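Local coordinates for bacterial bifunctional deaminase-reductase C-terminal domain-containing protein (Corynebacterium diphtheriae, PDB 2P4G) that probably reduces 5-amino-6-(5-phosphoribosylamino)uracil with NADPH in riboflavin biosynthesis, at residues Gly24-Thr29 against Val242-Ser247; Gln20-Ala25 against Arg70-Ala75; Ile39-Ile44 against Gln60-Leu65; Ile191-Glu194 against Val199-Gln202; Ala48-Ser51 against Pro56-Asp59. One frame throughout, in Å; residues are numbered along the deposited sequence.

Contact 1: residues Gly24-Thr29 against Val242-Ser247; sequences GALPLT and VLEMLS
The flat group here is the carboxylate of Glu244: methyl CD2 of Leu26 lies 4.2 Å from its OE1, while the same oxygen forms salt bridges with NE of Arg211 and NE of Arg257. The Leu26 and Glu244 side chains cross at about a right angle, and the touch is loose, a methyl resting beside an oxygen whose charge is met by the two arginines. Beyond CG the Glu244 chain runs fully extended (chi2 180°), which carries the carboxylate from the strand out to the loop. Glu244 and Met245 together face Arg257, a classic beta bulge in strand 237-248, the outermost strand at this end of the sheet within the chain. The bulge inserts an extra residue, and Glu244 and Met245 in succession both point toward the loop that follows helix 18-23. Met245, where selenomethionine stands in for methionine, puts SE 4.4 Å from Gly24 O, its long, flexible side chain reaching the backbone where the helix has ended. Ala25 has left-handed helical torsions (phi 52°, psi 47°), which turn the chain after the helix. Arg257 also hydrogen-bonds Gly24 O through NH1, joining loop and bulge from the neighbouring strand.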
# COMPACT_ATOMS: atom_id res chain seq x y z
N GLY A 24 17.74 -0.93 -16.08
CA GLY A 24 18.93 -1.48 -15.44
C GLY A 24 18.68 -2.71 -14.59
O GLY A 24 17.55 -2.97 -14.19
N ALA A 25 19.76 -3.45 -14.31
CA ALA A 25 19.73 -4.73 -13.60
C ALA A 25 18.74 -5.72 -14.21
O ALA A 25 17.96 -6.36 -13.49
CB ALA A 25 19.45 -4.53 -12.09
N LEU A 26 18.79 -5.84 -15.53
CA LEU A 26 17.98 -6.81 -16.26
C LEU A 26 18.85 -7.74 -17.14
O LEU A 26 19.98 -7.40 -17.49
CB LEU A 26 16.94 -6.07 -17.13
CG LEU A 26 15.88 -5.27 -16.36
CD1 LEU A 26 15.20 -4.29 -17.26
CD2 LEU A 26 14.87 -6.20 -15.73
N PRO A 27 18.32 -8.94 -17.48
CA PRO A 27 18.96 -9.81 -18.48
C PRO A 27 18.73 -9.34 -19.93
O PRO A 27 18.14 -8.27 -20.14
CB PRO A 27 18.28 -11.17 -18.25
CG PRO A 27 17.40 -11.00 -17.04
CD PRO A 27 17.12 -9.56 -16.91
N LEU A 28 19.15 -10.16 -20.90
CA LEU A 28 19.01 -9.85 -22.34
C LEU A 28 17.56 -9.91 -22.86
O LEU A 28 17.31 -9.69 -24.04
CB LEU A 28 19.86 -10.81 -23.17
N THR A 29 16.61 -10.19 -21.96
CA THR A 29 15.17 -10.12 -22.24
C THR A 29 14.73 -8.77 -22.84
O THR A 29 13.70 -8.66 -23.51
CB THR A 29 14.34 -10.38 -20.94
OG1 THR A 29 14.45 -9.25 -20.04
CG2 THR A 29 14.80 -11.66 -20.24
N VAL A 242 9.26 -10.20 -6.46
CA VAL A 242 10.70 -10.07 -6.17
C VAL A 242 11.03 -8.60 -6.39
O VAL A 242 10.86 -8.09 -7.50
CB VAL A 242 11.57 -10.98 -7.07
CG1 VAL A 242 13.08 -10.66 -6.93
CG2 VAL A 242 11.30 -12.43 -6.73
N LEU A 243 11.44 -7.93 -5.33
CA LEU A 243 11.90 -6.55 -5.41
C LEU A 243 13.22 -6.53 -6.19
O LEU A 243 14.15 -7.24 -5.84
CB LEU A 243 12.08 -5.94 -4.01
CG LEU A 243 12.48 -4.46 -3.97
CD1 LEU A 243 11.39 -3.58 -4.57
CD2 LEU A 243 12.87 -4.02 -2.53
N GLU A 244 13.26 -5.74 -7.24
CA GLU A 244 14.45 -5.62 -8.08
C GLU A 244 15.18 -4.29 -7.92
O GLU A 244 16.41 -4.23 -8.02
CB GLU A 244 14.06 -5.79 -9.53
CG GLU A 244 13.66 -7.18 -9.93
CD GLU A 244 13.28 -7.25 -11.40
OE1 GLU A 244 13.02 -6.19 -12.01
OE2 GLU A 244 13.23 -8.36 -11.95
N MSE A 245 14.42 -3.22 -7.70
CA MSE A 245 14.93 -1.86 -7.68
C MSE A 245 14.16 -1.12 -6.63
O MSE A 245 12.96 -1.23 -6.57
CB MSE A 245 14.62 -1.13 -8.99
CG MSE A 245 15.31 -1.64 -10.22
SE MSE A 245 17.17 -1.07 -10.29
CE MSE A 245 16.86 0.83 -10.42
N LEU A 246 14.85 -0.33 -5.83
CA LEU A 246 14.21 0.53 -4.85
C LEU A 246 14.90 1.88 -4.81
O LEU A 246 16.11 1.96 -4.71
CB LEU A 246 14.29 -0.10 -3.47
CG LEU A 246 13.68 0.68 -2.32
CD1 LEU A 246 12.18 0.83 -2.56
CD2 LEU A 246 14.00 -0.04 -1.01
N SER A 247 14.10 2.94 -4.81
CA SER A 247 14.59 4.29 -4.83
C SER A 247 13.53 5.24 -4.25
O SER A 247 12.38 4.85 -4.05
CB SER A 247 14.93 4.65 -6.28
OG SER A 247 15.13 6.03 -6.43

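Contact 2: residues Gln20-Ala25 against Arg70-Ala75. With EDO (1,2-ethanediol), chain G.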
# COMPACT_ATOMS: atom_id res chain seq x y z
N GLN A 20 17.69 4.01 -15.04
CA GLN A 20 18.09 2.81 -14.32
C GLN A 20 16.88 1.99 -13.95
O GLN A 20 16.82 0.80 -14.23
CB GLN A 20 18.90 3.17 -13.08
CG GLN A 20 20.26 3.79 -13.42
CD GLN A 20 21.01 4.23 -12.18
OE1 GLN A 20 20.75 3.73 -11.07
NE2 GLN A 20 21.95 5.16 -12.35
N ILE A 21 15.91 2.64 -13.33
CA ILE A 21 14.71 1.99 -12.87
C ILE A 21 14.07 1.19 -13.98
O ILE A 21 13.67 0.06 -13.76
CB ILE A 21 13.70 3.02 -12.34
CG1 ILE A 21 14.26 3.70 -11.10
CG2 ILE A 21 12.39 2.36 -12.01
CD1 ILE A 21 13.56 4.97 -10.69
N VAL A 22 13.99 1.78 -15.18
CA VAL A 22 13.34 1.15 -16.32
C VAL A 22 14.24 0.12 -17.02
O VAL A 22 13.76 -0.93 -17.43
CB VAL A 22 12.85 2.21 -17.36
CG1 VAL A 22 12.36 1.53 -18.63
CG2 VAL A 22 11.73 3.07 -16.77
N TYR A 23 15.53 0.41 -17.16
CA TYR A 23 16.37 -0.39 -18.03
C TYR A 23 17.43 -1.25 -17.33
O TYR A 23 17.96 -2.19 -17.94
CB TYR A 23 17.06 0.53 -19.05
CG TYR A 23 16.11 1.18 -20.03
CD1 TYR A 23 15.63 0.47 -21.12
CD2 TYR A 23 15.71 2.51 -19.87
CE1 TYR A 23 14.76 1.07 -22.03
CE2 TYR A 23 14.84 3.11 -20.77
CZ TYR A 23 14.37 2.38 -21.85
OH TYR A 23 13.51 2.97 -22.76
N GLY A 24 17.74 -0.93 -16.08
CA GLY A 24 18.93 -1.48 -15.44
C GLY A 24 18.68 -2.71 -14.59
O GLY A 24 17.55 -2.97 -14.19
N ALA A 25 19.76 -3.45 -14.31
CA ALA A 25 19.73 -4.73 -13.60
C ALA A 25 18.74 -5.72 -14.21
O ALA A 25 17.96 -6.36 -13.49
CB ALA A 25 19.45 -4.53 -12.09
N ARG A 70 7.25 4.87 -20.98
CA ARG A 70 6.70 5.11 -22.31
C ARG A 70 7.74 5.05 -23.42
O ARG A 70 7.44 4.58 -24.52
CB ARG A 70 5.94 6.45 -22.37
CG ARG A 70 4.58 6.38 -21.69
CD ARG A 70 3.80 7.67 -21.83
NE ARG A 70 2.40 7.43 -21.47
CZ ARG A 70 1.37 8.14 -21.91
NH1 ARG A 70 1.55 9.19 -22.70
NH2 ARG A 70 0.15 7.79 -21.55
N GLY A 71 8.95 5.52 -23.14
CA GLY A 71 10.05 5.43 -24.08
C GLY A 71 10.53 4.02 -24.30
O GLY A 71 11.12 3.72 -25.34
N TRP A 72 10.30 3.17 -23.31
CA TRP A 72 10.61 1.73 -23.36
C TRP A 72 9.54 0.96 -24.14
O TRP A 72 9.86 -0.04 -24.76
CB TRP A 72 10.69 1.19 -21.91
CG TRP A 72 10.57 -0.29 -21.73
CD1 TRP A 72 11.60 -1.18 -21.65
CD2 TRP A 72 9.36 -1.04 -21.57
NE1 TRP A 72 11.10 -2.45 -21.46
CE2 TRP A 72 9.73 -2.39 -21.40
CE3 TRP A 72 7.99 -0.70 -21.54
CZ2 TRP A 72 8.78 -3.41 -21.22
CZ3 TRP A 72 7.06 -1.70 -21.38
CH2 TRP A 72 7.46 -3.04 -21.22
N ALA A 73 8.30 1.44 -24.07
CA ALA A 73 7.12 0.71 -24.55
C ALA A 73 6.94 0.79 -26.06
O ALA A 73 7.23 1.81 -26.69
CB ALA A 73 5.83 1.27 -23.85
N ASP A 74 6.40 -0.29 -26.62
CA ASP A 74 5.85 -0.30 -27.96
C ASP A 74 4.39 0.09 -27.97
O ASP A 74 3.88 0.65 -28.95
CB ASP A 74 6.02 -1.70 -28.54
CG ASP A 74 7.47 -2.09 -28.66
OD1 ASP A 74 8.23 -1.24 -29.14
OD2 ASP A 74 7.86 -3.22 -28.28
N ALA A 75 3.70 -0.24 -26.87
CA ALA A 75 2.28 0.14 -26.69
C ALA A 75 1.98 0.45 -25.24
O ALA A 75 2.65 -0.03 -24.32
CB ALA A 75 1.35 -0.98 -27.16
C1 EDO G . -0.24 12.58 -23.38
O1 EDO G . 0.13 13.83 -22.80
C2 EDO G . -0.86 11.51 -22.43
O2 EDO G . -1.16 10.22 -23.10
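Two helices meet near their C-terminal ends here, the short helix 18-23 near the N terminus and helix 60-72, which covers one face of the central sheet; Tyr23 and Val22 of the first close on Trp72 of the second. The aromatic pair is an offset edge-to-face stack. Trp72 presents the edge of its indole to the face of Tyr23, with 5.8 Å between the phenol and five-membered ring centroids and 62° between the planes, and Tyr23 CE1 lies near the indole plane at that edge. Trp72 has CG anti to the backbone N (chi1 162°), which directs the ring back toward the first helix. Val22 CG1 is 3.7 Å from Trp72 CB and also sits above one face of the Tyr23 ring, toward its rim. A beta-branched residue suits this corner, being short and rigid enough to pack against both aromatics. Tyr23 OH lies beside the Gly71-Trp72 backbone, 3.2 Å from Trp72 CA. Arg37 makes a cation-pi contact with Trp72 and hydrogen-bonds Val22 O, so one cation serves both helices. Farther along, Arg70 NH1 (2.9 Å) and NH2 (3.2 Å) both donate to O2 of an ethanediol at the guanidinium edge, while NE pairs with Glu194. This is aromatic helix-to-helix packing, an N-terminal helix laid on a sheet-covering helix of an alpha/beta reductase domain.

Contact 3: residues Ile39-Ile44 against Gln60-Leu65; sequences IAITSI and QTDADL. With EDO (1,2-ethanediol), chain J; EDO (1,2-ethanediol), chain L.
Asp62 OD2 receives a hydrogen bond from O1 of an ethanediol at 3.2 Å and has methyl CD1 of Ile41 lying 3.8 Å away, while the other oxygen, OD1, is hydrogen-bonded to Thr215 on the strand next to 35-43. The contact belongs to a beta-alpha-beta unit of the DHFR-like fold: strand 35-43 leads through a long loop into helix 60-72, which lies on the sheet before strand 75-79, parallel to the first and separated from it by strand 190-195. Asp62 and Leu65 point from one side of the helix, a turn apart, toward Ile41 and Ile39; these two face the helix, and Ala40 between them points away. Beta-branched isoleucines favour extended strands and still reach across the gap. In Ile41 the CG1 branch is anti to the nitrogen (chi1 -171°), sending CD1 toward the carboxylate. Aspartate suits this boundary: it meets the Ile41 methyl at a slant, and its oxygens meet hydroxyls. Ile41 N donates to O1 of a second ethanediol at 2.9 Å; both diols probably come from the crystallisation liquor. On the helix, Gln60 NE2 donates to Asp64 OD1 at 2.7 Å; OD1 lies in the Gln60 amide plane, whereas NE2 meets the carboxylate from above its plane. Deeper in, the contact becomes purely apolar, Ile39 CD1 lying 4.4 Å from Leu65 CG.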
# COMPACT_ATOMS: atom_id res chain seq x y z
N ILE A 39 2.49 -0.04 -14.57
CA ILE A 39 3.04 1.10 -13.84
C ILE A 39 1.94 1.77 -13.03
O ILE A 39 0.87 2.07 -13.55
CB ILE A 39 3.80 2.11 -14.75
CG1 ILE A 39 4.42 3.22 -13.91
CG2 ILE A 39 2.91 2.68 -15.89
CD1 ILE A 39 5.69 3.75 -14.46
N ALA A 40 2.18 1.99 -11.74
CA ALA A 40 1.09 2.43 -10.88
C ALA A 40 1.60 3.30 -9.73
O ALA A 40 2.80 3.29 -9.42
CB ALA A 40 0.25 1.21 -10.39
N ILE A 41 0.70 4.11 -9.19
CA ILE A 41 0.95 4.93 -8.01
C ILE A 41 -0.10 4.61 -6.95
O ILE A 41 -1.25 4.34 -7.25
CB ILE A 41 0.98 6.47 -8.39
CG1 ILE A 41 1.45 7.32 -7.20
CG2 ILE A 41 -0.36 6.93 -8.89
CD1 ILE A 41 1.89 8.73 -7.61
N THR A 42 0.31 4.64 -5.68
CA THR A 42 -0.59 4.31 -4.59
C THR A 42 -0.22 5.13 -3.36
O THR A 42 0.94 5.49 -3.17
CB THR A 42 -0.50 2.79 -4.24
OG1 THR A 42 -1.43 2.46 -3.21
CG2 THR A 42 0.93 2.38 -3.81
N SER A 43 -1.22 5.44 -2.53
CA SER A 43 -0.97 5.86 -1.16
C SER A 43 -0.34 4.69 -0.42
O SER A 43 -0.35 3.54 -0.91
CB SER A 43 -2.27 6.30 -0.52
OG SER A 43 -3.14 5.21 -0.27
N ILE A 44 0.24 4.95 0.74
CA ILE A 44 0.86 3.88 1.51
C ILE A 44 -0.15 2.81 1.97
O ILE A 44 0.21 1.64 2.20
CB ILE A 44 1.66 4.40 2.73
CG1 ILE A 44 0.75 5.09 3.76
CG2 ILE A 44 2.81 5.31 2.25
CD1 ILE A 44 1.18 4.89 5.21
N GLN A 60 7.53 15.23 -9.88
CA GLN A 60 8.18 15.30 -11.17
C GLN A 60 8.96 14.04 -11.48
O GLN A 60 8.98 13.60 -12.60
CB GLN A 60 9.12 16.51 -11.25
CG GLN A 60 9.57 16.80 -12.69
CD GLN A 60 8.39 16.90 -13.66
OE1 GLN A 60 7.52 17.75 -13.49
NE2 GLN A 60 8.36 16.02 -14.67
N THR A 61 9.61 13.48 -10.48
CA THR A 61 10.38 12.24 -10.67
C THR A 61 9.46 11.16 -11.23
O THR A 61 9.73 10.58 -12.26
CB THR A 61 11.08 11.81 -9.38
OG1 THR A 61 11.95 12.88 -8.93
CG2 THR A 61 11.90 10.57 -9.61
N ASP A 62 8.33 10.97 -10.56
CA ASP A 62 7.30 10.02 -10.97
C ASP A 62 6.77 10.27 -12.38
O ASP A 62 6.59 9.32 -13.15
CB ASP A 62 6.14 10.05 -9.98
CG ASP A 62 5.12 8.98 -10.24
OD1 ASP A 62 5.43 7.78 -10.06
OD2 ASP A 62 4.02 9.31 -10.66
N ALA A 63 6.52 11.54 -12.72
CA ALA A 63 6.05 11.89 -14.09
C ALA A 63 7.12 11.56 -15.12
O ALA A 63 6.83 11.04 -16.19
CB ALA A 63 5.63 13.41 -14.19
N ASP A 64 8.36 11.89 -14.79
CA ASP A 64 9.51 11.48 -15.60
C ASP A 64 9.62 9.98 -15.79
O ASP A 64 9.94 9.50 -16.87
CB ASP A 64 10.79 11.94 -14.93
CG ASP A 64 10.94 13.43 -14.90
OD1 ASP A 64 10.05 14.13 -15.45
OD2 ASP A 64 11.96 13.89 -14.34
N LEU A 65 9.39 9.22 -14.74
CA LEU A 65 9.44 7.77 -14.83
C LEU A 65 8.35 7.22 -15.75
O LEU A 65 8.57 6.30 -16.52
CB LEU A 65 9.32 7.15 -13.43
CG LEU A 65 9.46 5.63 -13.33
CD1 LEU A 65 10.83 5.25 -13.80
CD2 LEU A 65 9.17 5.16 -11.89
C1 EDO J . 1.25 6.84 -12.21
O1 EDO J . 2.61 6.66 -11.84
C2 EDO J . 0.90 5.63 -13.07
O2 EDO J . -0.53 5.42 -13.28
C1 EDO L . -2.63 4.34 -10.22
O1 EDO L . -1.46 4.28 -11.06
C2 EDO L . -3.87 4.60 -11.08
O2 EDO L . -4.22 3.40 -11.78

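Contact 4: residues Ile191-Glu194 against Val199-Gln202; sequences ISIE and VYRQ. With EDO (1,2-ethanediol), chain L; EDO (1,2-ethanediol), chain J.
The tight part of this contact is apolar: Ile193 CG2 packs against Val199 CG1 at 3.6 Å and against Tyr200 CD1 at 4.0 Å, whereas the far end of the tyrosine has bound ethanediol beside it. The two segments form a strand-turn-helix unit, in which strand 190-195 passes through a glycine-containing turn into helix 197-206; in DHFR-like reductases a turn of this kind commonly borders the NADPH site, and the trapped diols are consistent with a pocket here. Ile193 has CG2 anti to its nitrogen, which aims that branch at the first turn of the helix. Beta-branched valine opposite gives a compact partner, and the Ile193 and Tyr200 side chains slide past each other in opposite directions. Carbonyl Ile193 O lies at the edge of the phenol ring, near its plane, 3.8 Å from Tyr200 CE1. Tyrosine suits the boundary because its ring joins the packing while its hydroxyl reaches polar company. Tyr200 OH bonds Ile39 O on the adjacent strand, accepts from O1 of one ethanediol at 3.0 Å, and comes within 3.1 Å of Glu194 O, a close approach only. Looser still is the second diol, whose O2 donates a weak hydrogen bond to Glu194 O at 3.3 Å.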
# COMPACT_ATOMS: atom_id res chain seq x y z
N ILE A 191 4.82 -3.80 -23.63
CA ILE A 191 3.53 -3.19 -23.34
C ILE A 191 3.54 -2.62 -21.93
O ILE A 191 3.86 -3.31 -20.98
CB ILE A 191 2.37 -4.19 -23.50
CG1 ILE A 191 2.36 -4.77 -24.92
CG2 ILE A 191 1.01 -3.50 -23.16
CD1 ILE A 191 1.33 -5.89 -25.15
N SER A 192 3.20 -1.35 -21.81
CA SER A 192 3.08 -0.73 -20.50
C SER A 192 1.58 -0.62 -20.20
O SER A 192 0.84 -0.11 -21.03
CB SER A 192 3.77 0.63 -20.50
OG SER A 192 3.50 1.37 -19.31
N ILE A 193 1.14 -1.13 -19.05
CA ILE A 193 -0.24 -0.94 -18.61
C ILE A 193 -0.19 0.17 -17.59
O ILE A 193 0.43 0.01 -16.52
CB ILE A 193 -0.85 -2.21 -17.98
CG1 ILE A 193 -0.88 -3.34 -19.01
CG2 ILE A 193 -2.28 -1.91 -17.37
CD1 ILE A 193 -1.39 -4.71 -18.45
N GLU A 194 -0.80 1.31 -17.92
CA GLU A 194 -0.76 2.48 -17.09
C GLU A 194 -1.98 2.57 -16.19
O GLU A 194 -2.17 3.49 -15.40
CB GLU A 194 -0.67 3.71 -17.94
CG GLU A 194 0.61 3.78 -18.67
CD GLU A 194 0.80 5.07 -19.40
OE1 GLU A 194 -0.15 5.88 -19.51
OE2 GLU A 194 1.94 5.28 -19.87
N VAL A 199 -7.97 -2.71 -14.67
CA VAL A 199 -7.11 -3.14 -15.75
C VAL A 199 -5.90 -3.88 -15.16
O VAL A 199 -5.58 -4.98 -15.60
CB VAL A 199 -6.71 -1.93 -16.63
CG1 VAL A 199 -5.83 -2.35 -17.79
CG2 VAL A 199 -7.97 -1.24 -17.15
N TYR A 200 -5.27 -3.30 -14.15
CA TYR A 200 -4.23 -4.00 -13.38
C TYR A 200 -4.74 -5.35 -12.93
O TYR A 200 -4.07 -6.37 -13.09
CB TYR A 200 -3.85 -3.23 -12.12
CG TYR A 200 -3.24 -1.86 -12.33
CD1 TYR A 200 -2.32 -1.63 -13.33
CD2 TYR A 200 -3.54 -0.83 -11.47
CE1 TYR A 200 -1.75 -0.39 -13.49
CE2 TYR A 200 -2.97 0.42 -11.65
CZ TYR A 200 -2.09 0.63 -12.66
OH TYR A 200 -1.52 1.88 -12.82
N ARG A 201 -5.94 -5.35 -12.36
CA ARG A 201 -6.57 -6.56 -11.85
C ARG A 201 -6.76 -7.63 -12.92
O ARG A 201 -6.39 -8.78 -12.73
CB ARG A 201 -7.91 -6.19 -11.21
CG ARG A 201 -8.68 -7.34 -10.52
CD ARG A 201 -7.83 -8.08 -9.51
NE ARG A 201 -8.62 -8.93 -8.60
CZ ARG A 201 -9.36 -8.46 -7.60
NH1 ARG A 201 -9.43 -7.16 -7.37
NH2 ARG A 201 -10.05 -9.29 -6.81
N GLN A 202 -7.37 -7.25 -14.04
CA GLN A 202 -7.60 -8.20 -15.13
C GLN A 202 -6.27 -8.76 -15.65
O GLN A 202 -6.19 -9.92 -15.97
CB GLN A 202 -8.38 -7.54 -16.28
CG GLN A 202 -9.85 -7.20 -15.97
CD GLN A 202 -10.53 -6.31 -17.05
OE1 GLN A 202 -10.26 -5.10 -17.17
NE2 GLN A 202 -11.43 -6.93 -17.83
C1 EDO L . -2.63 4.34 -10.22
O1 EDO L . -1.46 4.28 -11.06
C2 EDO L . -3.87 4.60 -11.08
O2 EDO L . -4.22 3.40 -11.78
C1 EDO J . 1.25 6.84 -12.21
O1 EDO J . 2.61 6.66 -11.84
C2 EDO J . 0.90 5.63 -13.07
O2 EDO J . -0.53 5.42 -13.28

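Contact 5: residues Ala48-Ser51 against Pro56-Asp59; sequences ATLS and PMGD
Two irregular pieces of one long loop lie against each other with Leu50 CA and Met57 CA 6.9 Å apart, residues 48-51 without regular structure and 56-57 in a short 3-10 turn. Met57, a selenomethionine, carries most of the contact. Its CG touches Leu50 at two points, 4.0 Å from CB and 4.1 Å from CD2, and the two side chains cross at a slant. Leu50 has CG anti to its nitrogen (chi1 176°), which brings CD2 to the Met57 CG. The Met57 chain then bends at chi3 (-71°), swinging the terminal methyl onto the opposite backbone: CE lies 3.1 Å from Ala48 O, a close approach, and 3.7 Å from Thr49 N. A long, unbranched and flexible residue is well suited to this, since it can follow an irregular backbone. Ala48 O is itself hydrogen-bonded to Ser54 OG in the connecting turn, so this carbonyl has a polar partner besides the methyl. Thr49 OG1 is held by Glu225, and Ser51 N bonds the same carboxylate, which ties the first segment to Glu225. Leu50 also packs on Thr238 of the second subunit, placing this loop near the dimer interface. At the far end Gly58 passes the chain into Asp59, whose OD1 accepts from Asp62 N while OD2 meets Ser249. This is a long irregular loop ending in an aspartate N-cap of helix 60-72, within the DHFR-like reductase fold.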
# COMPACT_ATOMS: atom_id res chain seq x y z
N ALA A 48 -5.27 4.14 -5.13
CA ALA A 48 -4.68 4.62 -6.39
C ALA A 48 -5.00 6.10 -6.65
O ALA A 48 -4.37 6.74 -7.51
CB ALA A 48 -5.18 3.76 -7.59
N THR A 49 -6.02 6.63 -5.96
CA THR A 49 -6.47 7.99 -6.20
C THR A 49 -6.55 8.78 -4.92
O THR A 49 -6.75 8.24 -3.85
CB THR A 49 -7.88 8.05 -6.89
OG1 THR A 49 -8.87 7.46 -6.05
CG2 THR A 49 -7.88 7.39 -8.28
N LEU A 50 -6.37 10.09 -5.08
CA LEU A 50 -6.63 11.09 -4.07
C LEU A 50 -7.54 12.10 -4.75
O LEU A 50 -7.23 12.59 -5.83
CB LEU A 50 -5.31 11.72 -3.63
CG LEU A 50 -5.31 12.87 -2.63
CD1 LEU A 50 -6.04 12.45 -1.38
CD2 LEU A 50 -3.85 13.29 -2.32
N SER A 51 -8.68 12.38 -4.14
CA SER A 51 -9.68 13.21 -4.76
C SER A 51 -9.96 12.73 -6.19
O SER A 51 -10.05 13.53 -7.14
CB SER A 51 -9.23 14.67 -4.77
OG SER A 51 -9.17 15.17 -3.46
N PRO A 56 -2.09 14.19 -8.71
CA PRO A 56 -1.74 14.90 -7.46
C PRO A 56 -0.83 14.18 -6.47
O PRO A 56 -0.14 14.83 -5.68
CB PRO A 56 -3.12 15.16 -6.82
CG PRO A 56 -4.03 15.33 -8.01
CD PRO A 56 -3.53 14.29 -9.01
N MSE A 57 -0.85 12.85 -6.47
CA MSE A 57 0.05 12.09 -5.64
C MSE A 57 1.47 12.06 -6.21
O MSE A 57 2.42 11.94 -5.46
CB MSE A 57 -0.47 10.68 -5.43
CG MSE A 57 -1.51 10.63 -4.35
SE MSE A 57 -1.83 8.86 -3.75
CE MSE A 57 -2.78 8.30 -5.42
N GLY A 58 1.60 12.20 -7.52
CA GLY A 58 2.89 12.10 -8.18
C GLY A 58 3.66 13.38 -8.03
O GLY A 58 3.09 14.43 -7.74
N ASP A 59 4.97 13.28 -8.20
CA ASP A 59 5.83 14.46 -8.30
C ASP A 59 6.51 14.40 -9.67
O ASP A 59 6.09 13.62 -10.53
CB ASP A 59 6.84 14.54 -7.13
CG ASP A 59 7.85 13.40 -7.13
OD1 ASP A 59 7.78 12.50 -7.98
OD2 ASP A 59 8.73 13.40 -6.24

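Overall arrangement
From the N terminus, helix 18-23 and the loop after it start two closures. Contact 2 joins this region to the end of helix 60-72, and contact 1, sharing Gly24 and Ala25 with it, reaches on to strand 237-248 near the C terminus. Inside contact 2 lies contact 3, which brings strand 35-43 against the start of helix 60-72, and inside that lies contact 5, folding the intervening loop on itself. Contact 4, a short closure of strand 190-195 on its following helix, comes after contact 2 but within contact 1. Strands 35-43 and 190-195 are neighbours in the sheet, so contacts 3 and 4 adjoin; Arg70 and Glu194 bridge contacts 2 and 4.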